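Local structure of sensor histidine kinase (Clostridium perfringens, 4ONX) at residues 124-136 and 142-154. The protein is a sensor histidine kinase whose single cache domain, the part crystallised, probably senses an outside signal and relays it to the kinase. Numbering follows the deposited sequence.
Sequences KGSMGETLRWFQP and KQVGFIMVGKYYN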
loop_
_atom_site.group_PDB
_atom_site.type_symbol
_atom_site.label_atom_id
_atom_site.label_comp_id
_atom_site.label_asym_id
_atom_site.label_seq_id
_atom_site.Cartn_x
_atom_site.Cartn_y
_atom_site.Cartn_z
ATOM N N LYS E 124 -8.684 -33.067 13.459
ATOM C CA LYS E 124 -8.082 -33.904 12.420
ATOM C C LYS E 124 -9.180 -34.755 11.765
ATOM O O LYS E 124 -9.633 -35.709 12.382
ATOM C CB LYS E 124 -7.034 -34.832 13.032
ATOM C CG LYS E 124 -7.496 -35.389 14.371
ATOM C CD LYS E 124 -6.692 -36.531 14.961
ATOM C CE LYS E 124 -7.372 -37.004 16.229
ATOM N NZ LYS E 124 -6.645 -38.115 16.888
ATOM N N GLY E 125 -9.529 -34.544 10.495
ATOM C CA GLY E 125 -8.887 -33.596 9.604
ATOM C C GLY E 125 -9.552 -32.252 9.355
ATOM O O GLY E 125 -9.263 -31.298 10.068
ATOM N N SER E 126 -10.471 -32.197 8.379
ATOM C CA SER E 126 -11.102 -30.912 7.914
ATOM C C SER E 126 -12.598 -30.547 8.231
ATOM O O SER E 126 -12.826 -29.569 8.931
ATOM C CB SER E 126 -10.779 -30.716 6.405
ATOM O OG SER E 126 -11.652 -29.808 5.782
HETATM N N MSE E 127 -13.617 -31.189 7.662
HETATM C CA MSE E 127 -13.505 -32.254 6.693
HETATM C C MSE E 127 -13.955 -31.590 5.376
HETATM O O MSE E 127 -13.563 -30.442 5.115
HETATM C CB MSE E 127 -14.148 -33.530 7.282
HETATM C CG MSE E 127 -15.623 -33.759 7.319
HETATM SE SE MSE E 127 -15.864 -35.607 7.985
HETATM C CE MSE E 127 -17.001 -36.398 6.569
ATOM N N GLY E 128 -14.822 -32.209 4.574
ATOM C CA GLY E 128 -15.153 -31.655 3.251
ATOM C C GLY E 128 -14.102 -32.165 2.293
ATOM O O GLY E 128 -13.271 -33.005 2.644
ATOM N N GLU E 129 -14.113 -31.635 1.083
ATOM C CA GLU E 129 -13.220 -32.108 0.056
ATOM C C GLU E 129 -12.739 -30.946 -0.776
ATOM O O GLU E 129 -13.433 -29.942 -0.897
ATOM C CB GLU E 129 -14.020 -33.105 -0.778
ATOM C CG GLU E 129 -13.245 -33.918 -1.795
ATOM C CD GLU E 129 -14.111 -34.978 -2.469
ATOM O OE1 GLU E 129 -13.600 -35.680 -3.365
ATOM O OE2 GLU E 129 -15.301 -35.119 -2.108
ATOM N N THR E 130 -11.546 -31.075 -1.346
ATOM C CA THR E 130 -10.986 -29.997 -2.151
ATOM C C THR E 130 -10.405 -30.527 -3.469
ATOM O O THR E 130 -9.558 -31.417 -3.483
ATOM C CB THR E 130 -9.973 -29.161 -1.333
ATOM O OG1 THR E 130 -9.285 -28.245 -2.186
ATOM C CG2 THR E 130 -8.969 -30.047 -0.652
ATOM N N LEU E 131 -10.914 -29.998 -4.578
ATOM C CA LEU E 131 -10.478 -30.401 -5.912
ATOM C C LEU E 131 -9.325 -29.544 -6.346
ATOM O O LEU E 131 -9.459 -28.329 -6.392
ATOM C CB LEU E 131 -11.626 -30.242 -6.916
ATOM C CG LEU E 131 -11.323 -30.516 -8.395
ATOM C CD1 LEU E 131 -10.802 -31.933 -8.613
ATOM C CD2 LEU E 131 -12.570 -30.279 -9.225
ATOM N N ARG E 132 -8.202 -30.169 -6.683
ATOM C CA ARG E 132 -7.028 -29.425 -7.087
ATOM C C ARG E 132 -6.507 -29.829 -8.447
ATOM O O ARG E 132 -6.746 -30.936 -8.915
ATOM C CB ARG E 132 -5.893 -29.633 -6.086
ATOM C CG ARG E 132 -6.267 -29.476 -4.616
ATOM C CD ARG E 132 -6.361 -30.807 -3.909
ATOM N NE ARG E 132 -5.041 -31.283 -3.492
ATOM C CZ ARG E 132 -4.688 -32.560 -3.406
ATOM N NH1 ARG E 132 -3.473 -32.887 -2.976
ATOM N NH2 ARG E 132 -5.527 -33.508 -3.789
ATOM N N TRP E 133 -5.776 -28.914 -9.071
ATOM C CA TRP E 133 -5.145 -29.157 -10.355
ATOM C C TRP E 133 -3.701 -28.753 -10.228
ATOM O O TRP E 133 -3.407 -27.635 -9.820
ATOM C CB TRP E 133 -5.800 -28.347 -11.470
ATOM C CG TRP E 133 -5.000 -28.360 -12.737
ATOM C CD1 TRP E 133 -4.092 -27.420 -13.139
ATOM C CD2 TRP E 133 -4.996 -29.372 -13.740
ATOM N NE1 TRP E 133 -3.537 -27.779 -14.342
ATOM C CE2 TRP E 133 -4.074 -28.976 -14.731
ATOM C CE3 TRP E 133 -5.684 -30.576 -13.904
ATOM C CZ2 TRP E 133 -3.824 -29.742 -15.865
ATOM C CZ3 TRP E 133 -5.438 -31.336 -15.034
ATOM C CH2 TRP E 133 -4.516 -30.918 -15.998
ATOM N N PHE E 134 -2.802 -29.665 -10.571
ATOM C CA PHE E 134 -1.372 -29.405 -10.497
ATOM C C PHE E 134 -0.808 -29.169 -11.884
ATOM O O PHE E 134 -1.048 -29.938 -12.804
ATOM C CB PHE E 134 -0.649 -30.568 -9.822
ATOM C CG PHE E 134 -0.963 -30.711 -8.356
ATOM C CD1 PHE E 134 -2.137 -31.319 -7.933
ATOM C CD2 PHE E 134 -0.069 -30.253 -7.395
ATOM C CE1 PHE E 134 -2.421 -31.453 -6.584
ATOM C CE2 PHE E 134 -0.349 -30.387 -6.044
ATOM C CZ PHE E 134 -1.527 -30.992 -5.639
ATOM N N GLN E 135 -0.025 -28.109 -12.003
ATOM C CA GLN E 135 0.553 -27.685 -13.259
ATOM C C GLN E 135 2.019 -27.393 -13.046
ATOM O O GLN E 135 2.357 -26.527 -12.243
ATOM C CB GLN E 135 -0.138 -26.389 -13.684
ATOM C CG GLN E 135 0.318 -25.796 -15.006
ATOM C CD GLN E 135 -0.224 -26.536 -16.204
ATOM O OE1 GLN E 135 -1.249 -27.210 -16.119
ATOM N NE2 GLN E 135 0.454 -26.399 -17.331
ATOM N N PRO E 136 2.906 -28.090 -13.765
ATOM C CA PRO E 136 4.329 -27.811 -13.593
ATOM C C PRO E 136 4.692 -26.472 -14.216
ATOM O O PRO E 136 3.919 -25.946 -15.011
ATOM C CB PRO E 136 4.998 -28.947 -14.363
ATOM C CG PRO E 136 4.018 -29.292 -15.423
ATOM C CD PRO E 136 2.665 -29.107 -14.801
ATOM N N LYS E 142 13.798 -26.387 -18.467
ATOM C CA LYS E 142 13.817 -27.176 -17.228
ATOM C C LYS E 142 12.679 -26.807 -16.292
ATOM O O LYS E 142 12.265 -25.654 -16.238
ATOM C CB LYS E 142 15.150 -27.035 -16.491
ATOM C CG LYS E 142 16.312 -27.776 -17.125
ATOM C CD LYS E 142 17.440 -27.919 -16.099
ATOM C CE LYS E 142 17.117 -28.837 -14.923
ATOM N NZ LYS E 142 18.232 -28.971 -13.936
ATOM N N GLN E 143 12.183 -27.795 -15.550
ATOM C CA GLN E 143 11.097 -27.572 -14.605
ATOM C C GLN E 143 11.632 -26.885 -13.358
ATOM O O GLN E 143 12.554 -27.390 -12.716
ATOM C CB GLN E 143 10.429 -28.890 -14.217
ATOM C CG GLN E 143 9.358 -28.732 -13.151
ATOM C CD GLN E 143 8.554 -29.999 -12.901
ATOM O OE1 GLN E 143 8.607 -30.955 -13.672
ATOM N NE2 GLN E 143 7.777 -29.987 -11.828
ATOM N N VAL E 144 11.034 -25.749 -13.008
ATOM C CA VAL E 144 11.478 -24.969 -11.850
ATOM C C VAL E 144 10.496 -24.974 -10.682
ATOM O O VAL E 144 10.768 -24.385 -9.637
ATOM C CB VAL E 144 11.764 -23.512 -12.249
ATOM C CG1 VAL E 144 12.901 -23.459 -13.257
ATOM C CG2 VAL E 144 10.515 -22.848 -12.814
ATOM N N GLY E 145 9.355 -25.629 -10.856
ATOM C CA GLY E 145 8.361 -25.692 -9.800
ATOM C C GLY E 145 7.015 -26.136 -10.320
ATOM O O GLY E 145 6.923 -26.832 -11.334
ATOM N N PHE E 146 5.963 -25.753 -9.610
ATOM C CA PHE E 146 4.620 -26.101 -10.023
ATOM C C PHE E 146 3.612 -25.129 -9.445
ATOM O O PHE E 146 3.914 -24.372 -8.524
ATOM C CB PHE E 146 4.254 -27.526 -9.585
ATOM C CG PHE E 146 4.013 -27.669 -8.107
ATOM C CD1 PHE E 146 2.773 -27.347 -7.559
ATOM C CD2 PHE E 146 5.002 -28.159 -7.272
ATOM C CE1 PHE E 146 2.542 -27.486 -6.203
ATOM C CE2 PHE E 146 4.772 -28.305 -5.915
ATOM C CZ PHE E 146 3.542 -27.965 -5.380
ATOM N N ILE E 147 2.395 -25.184 -9.979
ATOM C CA ILE E 147 1.318 -24.337 -9.522
ATOM C C ILE E 147 0.138 -25.221 -9.240
ATOM O O ILE E 147 -0.184 -26.072 -10.033
ATOM C CB ILE E 147 0.930 -23.301 -10.583
ATOM C CG1 ILE E 147 2.162 -22.490 -10.958
ATOM C CG2 ILE E 147 -0.186 -22.406 -10.075
ATOM C CD1 ILE E 147 1.882 -21.297 -11.826
HETATM N N MSE E 148 -0.492 -25.026 -8.096
HETATM C CA MSE E 148 -1.658 -25.810 -7.735
HETATM C C MSE E 148 -2.777 -24.831 -7.602
HETATM O O MSE E 148 -2.592 -23.730 -7.076
HETATM C CB MSE E 148 -1.405 -26.555 -6.432
HETATM C CG MSE E 148 -2.503 -27.545 -6.096
HETATM SE SE MSE E 148 -3.961 -26.630 -5.158
HETATM C CE MSE E 148 -3.022 -26.627 -3.428
ATOM N N VAL E 149 -3.941 -25.202 -8.110
ATOM C CA VAL E 149 -5.114 -24.352 -8.032
ATOM C C VAL E 149 -6.266 -25.239 -7.615
ATOM O O VAL E 149 -6.440 -26.310 -8.181
ATOM C CB VAL E 149 -5.425 -23.695 -9.387
ATOM C CG1 VAL E 149 -6.707 -22.890 -9.312
ATOM C CG2 VAL E 149 -4.289 -22.787 -9.811
ATOM N N GLY E 150 -7.067 -24.797 -6.651
ATOM C CA GLY E 150 -8.162 -25.627 -6.189
ATOM C C GLY E 150 -9.407 -24.928 -5.700
ATOM O O GLY E 150 -9.423 -23.714 -5.455
ATOM N N LYS E 151 -10.457 -25.723 -5.564
ATOM C CA LYS E 151 -11.737 -25.253 -5.078
ATOM C C LYS E 151 -12.134 -26.149 -3.931
ATOM O O LYS E 151 -11.923 -27.358 -3.988
ATOM C CB LYS E 151 -12.801 -25.349 -6.167
ATOM C CG LYS E 151 -14.175 -24.882 -5.715
ATOM C CD LYS E 151 -15.212 -25.148 -6.783
ATOM C CE LYS E 151 -16.602 -24.729 -6.343
ATOM N NZ LYS E 151 -16.706 -23.255 -6.192
ATOM N N TYR E 152 -12.728 -25.563 -2.900
ATOM C CA TYR E 152 -13.154 -26.319 -1.742
ATOM C C TYR E 152 -14.644 -26.601 -1.790
ATOM O O TYR E 152 -15.426 -25.771 -2.247
ATOM C CB TYR E 152 -12.803 -25.577 -0.446
ATOM C CG TYR E 152 -13.318 -26.283 0.797
ATOM C CD1 TYR E 152 -12.639 -27.374 1.336
ATOM C CD2 TYR E 152 -14.495 -25.870 1.422
ATOM C CE1 TYR E 152 -13.117 -28.032 2.461
ATOM C CE2 TYR E 152 -14.974 -26.520 2.552
ATOM C CZ TYR E 152 -14.284 -27.603 3.069
ATOM O OH TYR E 152 -14.753 -28.259 4.191
ATOM N N TYR E 153 -15.017 -27.790 -1.315
ATOM C CA TYR E 153 -16.404 -28.222 -1.229
ATOM C C TYR E 153 -16.662 -28.675 0.211
ATOM O O TYR E 153 -15.851 -29.400 0.811
ATOM C CB TYR E 153 -16.684 -29.365 -2.200
ATOM C CG TYR E 153 -16.573 -29.019 -3.682
ATOM C CD1 TYR E 153 -17.654 -28.493 -4.378
ATOM C CD2 TYR E 153 -15.406 -29.271 -4.391
ATOM C CE1 TYR E 153 -17.566 -28.200 -5.732
ATOM C CE2 TYR E 153 -15.307 -28.982 -5.746
ATOM C CZ TYR E 153 -16.389 -28.449 -6.415
ATOM O OH TYR E 153 -16.288 -28.161 -7.770
ATOM N N ASN E 154 -17.804 -28.248 0.745
ATOM C CA ASN E 154 -18.205 -28.551 2.116
ATOM C C ASN E 154 -18.514 -30.036 2.328
ATOM O O ASN E 154 -19.501 -30.563 1.804
ATOM C CB ASN E 154 -19.429 -27.706 2.483
ATOM C CG ASN E 154 -19.230 -26.225 2.183
ATOM O OD1 ASN E 154 -18.182 -25.815 1.681
ATOM N ND2 ASN E 154 -20.245 -25.420 2.477
#
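Glu129 and Tyr153, Leu131 and Lys151, Trp133 and Val149, and Gln135 and Ile147 form the four hydrogen-bonded pairs of an antiparallel ladder, each closed by two N-H to O=C bonds. Strand 129-136 runs at 158° to strand 142-153, their axes approaching to 4.4 Å. In the non-hydrogen-bonded pairs between them, CA-H groups lean on opposing carbonyls, as Met148 CA does on Trp133 O at 3.3 Å. Gly150 faces Arg132 in one such pair, their CA atoms 4.1 Å apart. Beyond the Pro136-Phe146 pair, Val144 and Gly145 both face Val137 in a classic beta bulge.

This is the last beta hairpin of the modelled chain, within a single cache domain, and a worked case of a hairpin that continues one sheet on both sides: strand 142-153 pairs with strand 81-86, while residues 129-134 pair with a strand of the second subunit, so the antiparallel sheet runs on across the interface.

On the face bearing Phe134, Met148, present as selenomethionine, lies alongside that ring and lays its CG over it, 3.6 Å from the centroid in a CH-pi contact. The bend at chi2 (-85°) carries SE onward to Arg132, where it sits 3.7 Å from CB; the selenium also stands above the Phe134 ring, though at a distance. Phe146 meets the rim of Phe134, CE1 lying 4.0 Å from Phe134 CD2, with the ring planes inclined at 47°. The guanidinium of Arg132 leads away to Phe104 O of the second subunit. At the other end, Tyr152 extends its ring past Glu129 O, and its OH is modelled as donating to Met127 O in the loop before the strand, though the backbone there is doubtful. On the opposite face, Tyr153 brings CE2 to Leu131 CB at 4.1 Å.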